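Local structure of peptidoglycan hydrolase FlgJ (Sphingomonas sp. A1, 2ZYC) at residues Ala29-Glu34 and Asn52-Lys57. The protein probably hydrolyses peptidoglycan, through this C-terminal family 73 glycosidase domain, as a flagellum-specific muramidase that lets the rod assemble in the periplasm. The protein carries 2 engineered substitutions. Sequence-based numbering, arbitrary orientation. Where two conformers were deposited one is given.
Sequences AQAALE and NLFNIK
N55 grips E34 with a single amide nitrogen. Its ND2 donates to E34 OE1 at 2.9 Å in a nearly straight bond, taking the anti lone pair of that oxygen, and to E34 O at 3.0 Å in a more bent one that comes from above the carbonyl plane. Both acceptors lie close to the amide plane of N55, whereas the E34 carboxylate stands nearly perpendicular to it (84°). The turn about CB-CG of E34 (chi2 -52°) folds the chain so that OE1 meets ND2 in the plane of the N55 amide; OE2 bonds to the hydroxyl of Y136. An alanine in place of N55 would probably leave both E34 OE1 and E34 O without this donor, with the carboxylate held less firmly, by Y136 through OE2. This polar end is partly exposed, in contrast to the buried packing beside it. There F54 presents CE1 to Q30, 3.6 Å from OE1, the ring and amide planes 68° apart, and CZ rests 4.0 Å from A31 CB. The F54 ring also stacks on Y99 and makes an edge-to-face contact with F96. L53 CB sits 4.1 Å from A31 CB, while the buried L53 O has no hydrogen-bonding partner and lies against E34 CB. A type I beta turn from N52 to N55 sets these side chains against helix 24-35. The arrangement, a loop docked on the glutamate-bearing end of a helix, belongs to the lysozyme-like fold of family 73 glycoside hydrolases.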
ATOM      1  N   ALA A  29       2.054   1.699  -5.893  1.00 11.58           N
ATOM      2  CA  ALA A  29       3.465   1.353  -5.751  1.00 11.62           C
ATOM      3  C   ALA A  29       3.740   0.776  -4.378  1.00 12.21           C
ATOM      4  O   ALA A  29       4.398  -0.263  -4.252  1.00 12.30           O
ATOM      5  CB  ALA A  29       4.346   2.565  -6.005  1.00 12.53           C
ATOM      6  N   GLN A  30       3.212   1.434  -3.350  1.00 11.83           N
ATOM      7  CA  GLN A  30       3.465   0.993  -1.984  1.00 12.12           C
ATOM      8  C   GLN A  30       2.926  -0.416  -1.729  1.00 12.33           C
ATOM      9  O   GLN A  30       3.624  -1.262  -1.142  1.00 12.35           O
ATOM     10  CB  GLN A  30       2.905   1.980  -0.972  1.00 12.20           C
ATOM     11  CG  GLN A  30       3.423   1.695   0.444  1.00 12.99           C
ATOM     12  CD  GLN A  30       2.785   2.563   1.494  1.00 13.84           C
ATOM     13  OE1 GLN A  30       1.900   3.369   1.199  1.00 13.70           O
ATOM     14  NE2 GLN A  30       3.232   2.408   2.741  1.00 16.23           N
ATOM     15  N   ALA A  31       1.701  -0.660  -2.184  1.00 12.40           N
ATOM     16  CA  ALA A  31       1.066  -1.975  -2.056  1.00 12.33           C
ATOM     17  C   ALA A  31       1.859  -3.044  -2.822  1.00 12.63           C
ATOM     18  O   ALA A  31       2.034  -4.161  -2.331  1.00 12.95           O
ATOM     19  CB  ALA A  31      -0.362  -1.913  -2.537  1.00 12.40           C
ATOM     20  N   ALA A  32       2.327  -2.686  -4.015  1.00 12.55           N
ATOM     21  CA  ALA A  32       3.173  -3.558  -4.837  1.00 13.21           C
ATOM     22  C   ALA A  32       4.478  -3.933  -4.126  1.00 12.91           C
ATOM     23  O   ALA A  32       4.884  -5.096  -4.131  1.00 13.05           O
ATOM     24  CB  ALA A  32       3.482  -2.896  -6.169  1.00 12.53           C
ATOM     25  N   LEU A  33       5.140  -2.943  -3.534  1.00 13.43           N
ATOM     26  CA  LEU A  33       6.387  -3.192  -2.821  1.00 13.90           C
ATOM     27  C   LEU A  33       6.137  -4.134  -1.639  1.00 14.32           C
ATOM     28  O   LEU A  33       6.904  -5.084  -1.408  1.00 14.22           O
ATOM     29  CB  LEU A  33       6.998  -1.872  -2.337  1.00 14.22           C
ATOM     30  CG  LEU A  33       8.321  -1.984  -1.560  1.00 14.52           C
ATOM     31  CD1 LEU A  33       9.395  -2.650  -2.421  1.00 17.66           C
ATOM     32  CD2 LEU A  33       8.777  -0.608  -1.108  1.00 14.87           C
ATOM     33  N   GLU A  34       5.052  -3.875  -0.911  1.00 14.27           N
ATOM     34  CA  GLU A  34       4.733  -4.639   0.297  1.00 15.24           C
ATOM     35  C   GLU A  34       4.395  -6.104   0.043  1.00 15.96           C
ATOM     36  O   GLU A  34       4.657  -6.960   0.885  1.00 16.38           O
ATOM     37  CB  GLU A  34       3.597  -3.972   1.085  1.00 14.78           C
ATOM     38  CG  GLU A  34       4.015  -2.689   1.795  1.00 15.48           C
ATOM     39  CD  GLU A  34       5.265  -2.870   2.655  1.00 17.54           C
ATOM     40  OE1 GLU A  34       5.329  -3.858   3.417  1.00 16.89           O
ATOM     41  OE2 GLU A  34       6.177  -2.016   2.576  1.00 19.16           O
ATOM     42  N   ASN A  52      -4.736  -7.557   3.312  1.00 12.79           N
ATOM     43  CA  ASN A  52      -3.906  -6.592   4.032  1.00 12.35           C
ATOM     44  C   ASN A  52      -2.657  -6.286   3.210  1.00 12.05           C
ATOM     45  O   ASN A  52      -1.542  -6.707   3.543  1.00 12.31           O
ATOM     46  CB  ASN A  52      -3.553  -7.149   5.420  1.00 11.84           C
ATOM     47  CG  ASN A  52      -2.889  -6.117   6.324  1.00 12.03           C
ATOM     48  OD1 ASN A  52      -2.495  -5.034   5.877  1.00 10.78           O
ATOM     49  ND2 ASN A  52      -2.757  -6.459   7.605  1.00 11.53           N
ATOM     50  N   LEU A  53      -2.868  -5.540   2.127  0.50 11.77           N
ATOM     51  CA  LEU A  53      -1.812  -5.230   1.169  0.50 11.76           C
ATOM     52  C   LEU A  53      -0.694  -4.376   1.756  0.50 11.60           C
ATOM     53  O   LEU A  53       0.438  -4.431   1.286  0.50 11.46           O
ATOM     54  CB  LEU A  53      -2.397  -4.543  -0.067  0.50 11.48           C
ATOM     55  CG  LEU A  53      -3.311  -5.405  -0.944  0.50 11.31           C
ATOM     56  CD1 LEU A  53      -3.669  -4.654  -2.215  0.50 11.40           C
ATOM     57  CD2 LEU A  53      -2.650  -6.733  -1.284  0.50 10.97           C
ATOM     58  N   PHE A  54      -1.013  -3.606   2.796  1.00 11.62           N
ATOM     59  CA  PHE A  54      -0.028  -2.713   3.414  1.00 11.52           C
ATOM     60  C   PHE A  54       0.691  -3.310   4.634  1.00 11.78           C
ATOM     61  O   PHE A  54       1.490  -2.632   5.281  1.00 11.66           O
ATOM     62  CB  PHE A  54      -0.652  -1.341   3.709  1.00 11.44           C
ATOM     63  CG  PHE A  54      -1.060  -0.599   2.463  1.00 10.98           C
ATOM     64  CD1 PHE A  54      -0.109   0.079   1.699  1.00 12.01           C
ATOM     65  CD2 PHE A  54      -2.385  -0.607   2.034  1.00 11.54           C
ATOM     66  CE1 PHE A  54      -0.487   0.754   0.532  1.00 10.90           C
ATOM     67  CE2 PHE A  54      -2.770   0.073   0.876  1.00 12.29           C
ATOM     68  CZ  PHE A  54      -1.808   0.755   0.131  1.00 11.38           C
ATOM     69  N   ASN A  55       0.419  -4.591   4.907  1.00 11.57           N
ATOM     70  CA  ASN A  55       1.091  -5.336   5.975  1.00 10.81           C
ATOM     71  C   ASN A  55       0.912  -4.676   7.358  1.00 10.56           C
ATOM     72  O   ASN A  55       1.829  -4.676   8.179  1.00 10.47           O
ATOM     73  CB  ASN A  55       2.575  -5.516   5.635  1.00 11.01           C
ATOM     74  CG  ASN A  55       2.804  -6.518   4.525  1.00 12.40           C
ATOM     75  OD1 ASN A  55       2.100  -7.529   4.430  1.00 13.70           O
ATOM     76  ND2 ASN A  55       3.806  -6.256   3.682  1.00 13.16           N
ATOM     77  N   ILE A  56      -0.276  -4.130   7.590  1.00  9.71           N
ATOM     78  CA  ILE A  56      -0.565  -3.389   8.823  1.00  9.64           C
ATOM     79  C   ILE A  56      -0.782  -4.329  10.007  1.00  9.39           C
ATOM     80  O   ILE A  56      -1.648  -5.205   9.971  1.00  9.69           O
ATOM     81  CB  ILE A  56      -1.774  -2.442   8.676  1.00  9.13           C
ATOM     82  CG1 ILE A  56      -1.619  -1.500   7.469  1.00 10.42           C
ATOM     83  CG2 ILE A  56      -1.996  -1.642   9.980  1.00  9.92           C
ATOM     84  CD1 ILE A  56      -0.353  -0.648   7.471  1.00 10.09           C
ATOM     85  N   LYS A  57       0.007  -4.119  11.059  1.00  9.56           N
ATOM     86  CA  LYS A  57      -0.106  -4.899  12.292  1.00  9.49           C
ATOM     87  C   LYS A  57      -1.420  -4.624  13.019  1.00  9.92           C
ATOM     88  O   LYS A  57      -1.953  -3.501  12.986  1.00  9.51           O
ATOM     89  CB  LYS A  57       1.073  -4.614  13.236  1.00  9.46           C
ATOM     90  CG  LYS A  57       2.463  -4.903  12.670  1.00  9.39           C
ATOM     91  CD  LYS A  57       3.536  -4.359  13.631  1.00 10.12           C
ATOM     92  CE  LYS A  57       4.934  -4.585  13.107  1.00 11.57           C
ATOM     93  NZ  LYS A  57       5.961  -4.035  14.048  1.00 12.61           N
TER